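Local atomic coordinates of nsp9 (Porcine coronavirus HKU15, PDB entry 5YM6), a protein that probably binds single-stranded RNA or DNA as part of the coronavirus replication machinery, with an affinity for nucleic acid that dimerization enhances. Residues N8-Q13 with S28-R33; K37-I42 with Y85-I90. All coordinates share one frame; numbering follows the deposited sequence.

Interaction 1 (8-13 with 28-33) and interaction 2 (37-42 with 85-90) lie in one antiparallel sheet, on either side of the pairing of strands 23-33 and 36-44, their centres about 10 Å apart. Along the chain the first closes before the second opens. The sheet order 8-18, 23-33, 36-44, 82-86 places interaction 1 in a local hairpin, whereas interaction 2 joins parts separated by 42 residues. Strands 23-33 and 36-44 link the two: Phe29 N lies 2.8 Å from Ala41 O, a probable hydrogen bond, and Val31 CG2 packs 3.6 Å from Val40 CG2. Helix 92-105 touches side chains of both contacts, so they belong to one beta framework with the C-terminal helix against it.

Interaction 1 of 2, residues N8-Q13 with S28-R33; sequences NVFTAQ and SFYVTR
The Phe10 ring has Tyr30 CD1 over one face and the methyl of Thr32 at its edge, CG2 standing 3.7 Å from Phe10 CD1. Phe10 and Tyr30 are nearly parallel, with 16° between planes, but their centroids are 5.4 Å apart, an offset in which the rings barely overlap. Phe10 reaches its neighbour because CG sits between its own backbone N and carbonyl carbon (chi1 87°), which brings CE1 to 3.9 Å from Tyr30 CB. Carbonyl O of Phe10 lies at the edge of the Tyr30 ring. On the other sheet face, Thr11 CG2 lies over the Phe29 ring, 4.0 Å from the centroid and 30° off the normal, a CH-pi contact; Val9 CG1 meets that ring at its edge. Thr11 and Phe29 point the same way, side by side.

Three hydrogen-bonded pairs, Asn8-Thr32, Phe10-Tyr30 and Ala12-Ser28, supply six backbone bonds. Ser28 N to Ala12 O is 2.8 Å and almost straight. Short CA-H...O contacts accompany these bonds, Thr11 CA lying 3.0 Å from Ser28 O. Ser28 OG and Tyr30 OH both hydrogen-bond to Asn14 OD1, tying two side chains of one strand to the hairpin partner. Val9, Phe29 and Val31 touch helix 92-105, while Asn8 packs on Ser103 of the second subunit. The alternation of hydrogen-bonded and non-hydrogen-bonded pairs between consecutive strands 8-18 and 23-33 is that of an antiparallel beta hairpin, here part of the nsp9 sheet.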
ATOM      1  N   ASN B   8      -0.435   3.832  -9.101  1.00 34.78           N
ATOM      2  CA  ASN B   8      -0.192   5.156  -8.578  1.00 34.30           C
ATOM      3  C   ASN B   8      -1.383   5.623  -7.769  1.00 30.47           C
ATOM      4  O   ASN B   8      -2.480   5.070  -7.893  1.00 31.39           O
ATOM      5  CB  ASN B   8       0.099   6.151  -9.704  1.00 40.12           C
ATOM      6  CG  ASN B   8       1.494   5.999 -10.270  1.00 48.90           C
ATOM      7  OD1 ASN B   8       2.430   5.635  -9.558  1.00 49.53           O
ATOM      8  ND2 ASN B   8       1.643   6.283 -11.558  1.00 53.16           N
ATOM      9  N   VAL B   9      -1.149   6.616  -6.925  1.00 27.64           N
ATOM     10  CA  VAL B   9      -2.227   7.306  -6.230  1.00 27.50           C
ATOM     11  C   VAL B   9      -2.282   8.762  -6.706  1.00 31.99           C
ATOM     12  O   VAL B   9      -1.264   9.455  -6.728  1.00 30.76           O
ATOM     13  CB  VAL B   9      -2.046   7.269  -4.685  1.00 29.86           C
ATOM     14  CG1 VAL B   9      -3.075   8.154  -3.999  1.00 27.97           C
ATOM     15  CG2 VAL B   9      -2.121   5.839  -4.155  1.00 31.84           C
ATOM     16  N   PHE B  10      -3.459   9.241  -7.096  1.00 29.39           N
ATOM     17  CA  PHE B  10      -3.585  10.673  -7.308  1.00 31.19           C
ATOM     18  C   PHE B  10      -4.852  11.145  -6.622  1.00 25.78           C
ATOM     19  O   PHE B  10      -5.795  10.377  -6.432  1.00 26.83           O
ATOM     20  CB  PHE B  10      -3.553  11.047  -8.807  1.00 32.81           C
ATOM     21  CG  PHE B  10      -4.890  10.997  -9.505  1.00 29.36           C
ATOM     22  CD1 PHE B  10      -5.332   9.834 -10.114  1.00 29.75           C
ATOM     23  CD2 PHE B  10      -5.689  12.128  -9.590  1.00 34.54           C
ATOM     24  CE1 PHE B  10      -6.562   9.788 -10.763  1.00 31.62           C
ATOM     25  CE2 PHE B  10      -6.916  12.086 -10.245  1.00 33.28           C
ATOM     26  CZ  PHE B  10      -7.351  10.918 -10.826  1.00 30.31           C
ATOM     27  N   THR B  11      -4.851  12.411  -6.245  1.00 25.46           N
ATOM     28  CA  THR B  11      -5.924  12.976  -5.446  1.00 22.49           C
ATOM     29  C   THR B  11      -6.704  14.047  -6.192  1.00 26.86           C
ATOM     30  O   THR B  11      -6.140  14.827  -6.961  1.00 27.62           O
ATOM     31  CB  THR B  11      -5.369  13.570  -4.143  1.00 27.01           C
ATOM     32  OG1 THR B  11      -4.453  14.625  -4.455  1.00 28.65           O
ATOM     33  CG2 THR B  11      -4.640  12.504  -3.344  1.00 29.15           C
ATOM     34  N   ALA B  12      -8.011  14.070  -5.972  1.00 22.83           N
ATOM     35  CA  ALA B  12      -8.850  15.148  -6.477  1.00 24.50           C
ATOM     36  C   ALA B  12      -9.946  15.446  -5.462  1.00 23.71           C
ATOM     37  O   ALA B  12      -9.724  15.330  -4.275  1.00 22.94           O
ATOM     38  CB  ALA B  12      -9.433  14.781  -7.825  1.00 26.47           C
ATOM     39  N   GLN B  13     -11.129  15.841  -5.915  1.00 22.83           N
ATOM     40  CA  GLN B  13     -12.184  16.175  -4.972  1.00 22.60           C
ATOM     41  C   GLN B  13     -13.481  15.481  -5.325  1.00 25.20           C
ATOM     42  O   GLN B  13     -13.798  15.300  -6.489  1.00 27.43           O
ATOM     43  CB  GLN B  13     -12.411  17.688  -4.925  1.00 23.25           C
ATOM     44  CG  GLN B  13     -11.228  18.465  -4.336  1.00 24.34           C
ATOM     45  CD  GLN B  13     -11.336  19.971  -4.544  1.00 30.65           C
ATOM     46  OE1 GLN B  13     -11.185  20.472  -5.666  1.00 27.72           O
ATOM     47  NE2 GLN B  13     -11.571  20.704  -3.454  1.00 30.12           N
ATOM     48  N   SER B  28     -10.271  13.335  -2.407  1.00 20.07           N
ATOM     49  CA  SER B  28     -10.431  11.937  -2.801  1.00 19.37           C
ATOM     50  C   SER B  28      -9.122  11.301  -3.233  1.00 22.73           C
ATOM     51  O   SER B  28      -8.289  11.942  -3.871  1.00 23.18           O
ATOM     52  CB  SER B  28     -11.459  11.832  -3.922  1.00 21.87           C
ATOM     53  OG  SER B  28     -11.107  12.711  -4.985  1.00 27.61           O
ATOM     54  N   PHE B  29      -8.964  10.018  -2.907  1.00 20.19           N
ATOM     55  CA  PHE B  29      -7.755   9.261  -3.225  1.00 19.33           C
ATOM     56  C   PHE B  29      -8.104   8.162  -4.208  1.00 19.67           C
ATOM     57  O   PHE B  29      -8.906   7.284  -3.910  1.00 19.95           O
ATOM     58  CB  PHE B  29      -7.132   8.658  -1.963  1.00 18.50           C
ATOM     59  CG  PHE B  29      -6.607   9.689  -1.000  1.00 21.55           C
ATOM     60  CD1 PHE B  29      -7.476  10.424  -0.202  1.00 23.01           C
ATOM     61  CD2 PHE B  29      -5.255   9.939  -0.910  1.00 23.49           C
ATOM     62  CE1 PHE B  29      -6.994  11.375   0.673  1.00 24.76           C
ATOM     63  CE2 PHE B  29      -4.773  10.897  -0.030  1.00 24.13           C
ATOM     64  CZ  PHE B  29      -5.638  11.607   0.749  1.00 27.05           C
ATOM     65  N   TYR B  30      -7.511   8.231  -5.390  1.00 19.43           N
ATOM     66  CA  TYR B  30      -7.737   7.226  -6.411  1.00 22.27           C
ATOM     67  C   TYR B  30      -6.492   6.363  -6.574  1.00 22.79           C
ATOM     68  O   TYR B  30      -5.383   6.865  -6.510  1.00 24.61           O
ATOM     69  CB  TYR B  30      -8.081   7.877  -7.753  1.00 23.46           C
ATOM     70  CG  TYR B  30      -9.433   8.548  -7.805  1.00 24.03           C
ATOM     71  CD1 TYR B  30      -9.585   9.883  -7.461  1.00 25.55           C
ATOM     72  CD2 TYR B  30     -10.549   7.842  -8.225  1.00 23.69           C
ATOM     73  CE1 TYR B  30     -10.819  10.493  -7.516  1.00 23.61           C
ATOM     74  CE2 TYR B  30     -11.788   8.441  -8.290  1.00 25.51           C
ATOM     75  CZ  TYR B  30     -11.913   9.769  -7.938  1.00 24.38           C
ATOM     76  OH  TYR B  30     -13.144  10.359  -7.999  1.00 28.70           O
ATOM     77  N   VAL B  31      -6.689   5.068  -6.783  1.00 23.08           N
ATOM     78  CA  VAL B  31      -5.588   4.220  -7.213  1.00 24.56           C
ATOM     79  C   VAL B  31      -5.758   3.983  -8.705  1.00 23.77           C
ATOM     80  O   VAL B  31      -6.838   3.610  -9.159  1.00 24.97           O
ATOM     81  CB  VAL B  31      -5.536   2.885  -6.454  1.00 24.78           C
ATOM     82  CG1 VAL B  31      -4.498   1.956  -7.095  1.00 31.31           C
ATOM     83  CG2 VAL B  31      -5.180   3.135  -4.990  1.00 25.85           C
ATOM     84  N   THR B  32      -4.687   4.205  -9.455  1.00 28.57           N
ATOM     85  CA  THR B  32      -4.690   3.948 -10.885  1.00 30.20           C
ATOM     86  C   THR B  32      -3.848   2.724 -11.208  1.00 31.64           C
ATOM     87  O   THR B  32      -2.818   2.483 -10.574  1.00 31.82           O
ATOM     88  CB  THR B  32      -4.133   5.134 -11.692  1.00 31.53           C
ATOM     89  OG1 THR B  32      -2.738   5.292 -11.403  1.00 36.21           O
ATOM     90  CG2 THR B  32      -4.863   6.409 -11.340  1.00 31.10           C
ATOM     91  N   ARG B  33      -4.295   1.982 -12.213  1.00 30.54           N
ATOM     92  CA  ARG B  33      -3.576   0.816 -12.716  1.00 35.58           C
ATOM     93  C   ARG B  33      -4.080   0.479 -14.111  1.00 32.86           C
ATOM     94  O   ARG B  33      -5.287   0.391 -14.333  1.00 36.06           O
ATOM     95  CB  ARG B  33      -3.754  -0.382 -11.789  1.00 34.57           C
ATOM     96  CG  ARG B  33      -2.926  -1.595 -12.189  1.00 43.56           C
ATOM     97  CD  ARG B  33      -3.617  -2.892 -11.791  1.00 47.64           C
ATOM     98  NE  ARG B  33      -2.799  -4.059 -12.116  1.00 56.50           N
ATOM     99  CZ  ARG B  33      -2.835  -4.693 -13.286  1.00 59.50           C
ATOM    100  NH1 ARG B  33      -2.052  -5.745 -13.497  1.00 61.71           N
ATOM    101  NH2 ARG B  33      -3.646  -4.271 -14.248  1.00 57.75           N
TER

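Interaction 2 of 2, residues K37-I42 with Y85-I90; sequences KILVAI and YFIQNI
Ile87 and Ile90 press against strand 36-44 at the close-packed part of this contact. Ile87 CD1 comes within 3.9 Å of Leu39 CG, the two side chains crossing at about a right angle. Ile90 sends CG1 to 3.9 Å from Val40 CG2 and CD1 to 3.3 Å from Leu39 O. Ala41 CB meets Phe86 CD1 at 3.7 Å, and the Val40 chi1 of 172° puts CG1 anti to the backbone N and at the edge of the Phe86 ring.

Three backbone bonds fix the register. Ile42 and Tyr85 exchange a pair, and Ile87 N donates to Val40 O at 2.9 Å. Tyr85 OH is held by Lys46 O and Leu49 N.

The solvent side is looser: exposed Ile38 meets Ile90 CD1 mainly with its own CD1, tip to tip at 3.6 Å, and exposed Gln88 and Asn89 make no contact with 37-42. Those two residues are the corners of a type II turn, closed by Ile90 N to Ile87 O at 3.2 Å. Val40 and Ala41 both face Phe29 of strand 23-33, a classic beta bulge, and on its other edge strand 36-44 pairs antiparallel with 82-86.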
ATOM      1  N   LYS B  37      -8.932   3.939 -13.126  1.00 29.83           N
ATOM      2  CA  LYS B  37      -8.851   4.439 -11.755  1.00 27.51           C
ATOM      3  C   LYS B  37      -9.981   3.901 -10.887  1.00 23.78           C
ATOM      4  O   LYS B  37     -11.064   3.564 -11.381  1.00 27.43           O
ATOM      5  CB  LYS B  37      -8.857   5.978 -11.732  1.00 27.48           C
ATOM      6  CG  LYS B  37     -10.170   6.627 -12.087  1.00 27.78           C
ATOM      7  CD  LYS B  37     -10.102   8.143 -11.844  1.00 27.66           C
ATOM      8  CE  LYS B  37     -11.495   8.754 -11.772  1.00 28.56           C
ATOM      9  NZ  LYS B  37     -12.195   8.750 -13.099  1.00 30.99           N
ATOM     10  N   ILE B  38      -9.729   3.823  -9.579  1.00 25.71           N
ATOM     11  CA  ILE B  38     -10.753   3.382  -8.640  1.00 24.15           C
ATOM     12  C   ILE B  38     -10.716   4.288  -7.400  1.00 21.33           C
ATOM     13  O   ILE B  38      -9.647   4.599  -6.890  1.00 20.50           O
ATOM     14  CB  ILE B  38     -10.568   1.891  -8.237  1.00 26.36           C
ATOM     15  CG1 ILE B  38     -11.551   1.501  -7.127  1.00 33.08           C
ATOM     16  CG2 ILE B  38      -9.145   1.620  -7.822  1.00 27.32           C
ATOM     17  CD1 ILE B  38     -11.699  -0.023  -6.927  1.00 36.21           C
ATOM     18  N   LEU B  39     -11.877   4.746  -6.949  1.00 24.85           N
ATOM     19  CA  LEU B  39     -11.924   5.565  -5.735  1.00 21.10           C
ATOM     20  C   LEU B  39     -11.719   4.676  -4.515  1.00 20.88           C
ATOM     21  O   LEU B  39     -12.494   3.756  -4.282  1.00 24.75           O
ATOM     22  CB  LEU B  39     -13.251   6.314  -5.637  1.00 21.45           C
ATOM     23  CG  LEU B  39     -13.432   7.119  -4.344  1.00 21.08           C
ATOM     24  CD1 LEU B  39     -12.377   8.189  -4.313  1.00 20.42           C
ATOM     25  CD2 LEU B  39     -14.835   7.700  -4.247  1.00 26.31           C
ATOM     26  N   VAL B  40     -10.674   4.954  -3.745  1.00 18.07           N
ATOM     27  CA  VAL B  40     -10.315   4.104  -2.601  1.00 18.81           C
ATOM     28  C   VAL B  40     -10.613   4.730  -1.244  1.00 20.46           C
ATOM     29  O   VAL B  40     -11.038   4.038  -0.313  1.00 20.53           O
ATOM     30  CB  VAL B  40      -8.821   3.730  -2.672  1.00 20.34           C
ATOM     31  CG1 VAL B  40      -8.381   3.009  -1.387  1.00 21.87           C
ATOM     32  CG2 VAL B  40      -8.583   2.861  -3.903  1.00 28.56           C
ATOM     33  N   ALA B  41     -10.393   6.036  -1.123  1.00 17.74           N
ATOM     34  CA  ALA B  41     -10.578   6.719   0.162  1.00 18.13           C
ATOM     35  C   ALA B  41     -10.872   8.200   0.008  1.00 19.41           C
ATOM     36  O   ALA B  41     -10.581   8.799  -1.034  1.00 19.38           O
ATOM     37  CB  ALA B  41      -9.331   6.526   1.041  1.00 18.69           C
ATOM     38  N   ILE B  42     -11.437   8.800   1.061  1.00 20.63           N
ATOM     39  CA  ILE B  42     -11.562  10.249   1.116  1.00 16.82           C
ATOM     40  C   ILE B  42     -11.060  10.732   2.463  1.00 20.37           C
ATOM     41  O   ILE B  42     -11.049   9.962   3.430  1.00 17.78           O
ATOM     42  CB  ILE B  42     -13.004  10.708   0.904  1.00 18.73           C
ATOM     43  CG1 ILE B  42     -13.915  10.160   2.009  1.00 18.64           C
ATOM     44  CG2 ILE B  42     -13.489  10.265  -0.483  1.00 17.70           C
ATOM     45  CD1 ILE B  42     -15.262  10.837   2.086  1.00 23.07           C
ATOM     46  N   TYR B  85     -11.545   8.035   5.432  1.00 20.74           N
ATOM     47  CA  TYR B  85     -12.613   7.060   5.241  1.00 17.38           C
ATOM     48  C   TYR B  85     -12.283   6.211   4.037  1.00 19.92           C
ATOM     49  O   TYR B  85     -12.112   6.756   2.943  1.00 18.45           O
ATOM     50  CB  TYR B  85     -13.963   7.714   4.961  1.00 18.75           C
ATOM     51  CG  TYR B  85     -14.527   8.689   5.965  1.00 20.18           C
ATOM     52  CD1 TYR B  85     -14.043   9.989   6.051  1.00 19.00           C
ATOM     53  CD2 TYR B  85     -15.609   8.333   6.757  1.00 17.76           C
ATOM     54  CE1 TYR B  85     -14.596  10.896   6.945  1.00 21.42           C
ATOM     55  CE2 TYR B  85     -16.172   9.239   7.638  1.00 22.54           C
ATOM     56  CZ  TYR B  85     -15.656  10.513   7.728  1.00 21.81           C
ATOM     57  OH  TYR B  85     -16.214  11.411   8.605  1.00 24.80           O
ATOM     58  N   PHE B  86     -12.206   4.893   4.215  1.00 17.32           N
ATOM     59  CA  PHE B  86     -12.088   4.013   3.071  1.00 19.12           C
ATOM     60  C   PHE B  86     -13.462   3.732   2.501  1.00 16.89           C
ATOM     61  O   PHE B  86     -14.461   3.709   3.222  1.00 21.44           O
ATOM     62  CB  PHE B  86     -11.394   2.703   3.440  1.00 17.92           C
ATOM     63  CG  PHE B  86      -9.924   2.853   3.630  1.00 18.91           C
ATOM     64  CD1 PHE B  86      -9.109   3.102   2.544  1.00 22.54           C
ATOM     65  CD2 PHE B  86      -9.366   2.784   4.888  1.00 29.89           C
ATOM     66  CE1 PHE B  86      -7.749   3.257   2.702  1.00 25.43           C
ATOM     67  CE2 PHE B  86      -8.004   2.931   5.053  1.00 32.55           C
ATOM     68  CZ  PHE B  86      -7.203   3.170   3.956  1.00 26.85           C
ATOM     69  N   ILE B  87     -13.508   3.550   1.190  1.00 18.22           N
ATOM     70  CA  ILE B  87     -14.752   3.195   0.518  1.00 20.50           C
ATOM     71  C   ILE B  87     -15.058   1.729   0.864  1.00 20.24           C
ATOM     72  O   ILE B  87     -14.147   0.906   0.921  1.00 21.92           O
ATOM     73  CB  ILE B  87     -14.646   3.416  -1.010  1.00 23.24           C
ATOM     74  CG1 ILE B  87     -15.029   4.867  -1.370  1.00 22.16           C
ATOM     75  CG2 ILE B  87     -15.585   2.487  -1.769  1.00 22.81           C
ATOM     76  CD1 ILE B  87     -14.161   5.920  -0.748  1.00 24.53           C
ATOM     77  N   GLN B  88     -16.326   1.419   1.114  1.00 19.12           N
ATOM     78  CA  GLN B  88     -16.697   0.085   1.576  1.00 22.32           C
ATOM     79  C   GLN B  88     -16.248  -0.986   0.580  1.00 22.52           C
ATOM     80  O   GLN B  88     -16.389  -0.809  -0.632  1.00 21.23           O
ATOM     81  CB  GLN B  88     -18.201  -0.016   1.823  1.00 21.28           C
ATOM     82  CG  GLN B  88     -18.583  -1.378   2.410  1.00 25.41           C
ATOM     83  CD  GLN B  88     -20.026  -1.467   2.857  1.00 28.12           C
ATOM     84  OE1 GLN B  88     -20.906  -0.832   2.281  1.00 35.07           O
ATOM     85  NE2 GLN B  88     -20.274  -2.265   3.894  1.00 33.99           N
ATOM     86  N   ASN B  89     -15.673  -2.059   1.121  1.00 22.68           N
ATOM     87  CA  ASN B  89     -15.263  -3.249   0.364  1.00 27.30           C
ATOM     88  C   ASN B  89     -14.047  -3.052  -0.526  1.00 25.57           C
ATOM     89  O   ASN B  89     -13.725  -3.902  -1.349  1.00 26.69           O
ATOM     90  CB  ASN B  89     -16.430  -3.766  -0.481  1.00 27.16           C
ATOM     91  CG  ASN B  89     -17.547  -4.308   0.365  1.00 30.45           C
ATOM     92  OD1 ASN B  89     -17.309  -4.888   1.429  1.00 33.51           O
ATOM     93  ND2 ASN B  89     -18.776  -4.121  -0.091  1.00 32.86           N
ATOM     94  N   ILE B  90     -13.354  -1.936  -0.365  1.00 24.13           N
ATOM     95  CA  ILE B  90     -12.154  -1.734  -1.149  1.00 28.97           C
ATOM     96  C   ILE B  90     -11.092  -2.752  -0.673  1.00 26.45           C
ATOM     97  O   ILE B  90     -11.074  -3.145   0.491  1.00 27.72           O
ATOM     98  CB  ILE B  90     -11.672  -0.269  -1.042  1.00 28.95           C
ATOM     99  CG1 ILE B  90     -11.037   0.183  -2.359  1.00 32.80           C
ATOM    100  CG2 ILE B  90     -10.832  -0.052   0.183  1.00 26.54           C
ATOM    101  CD1 ILE B  90     -12.082   0.555  -3.402  1.00 29.19           C
TER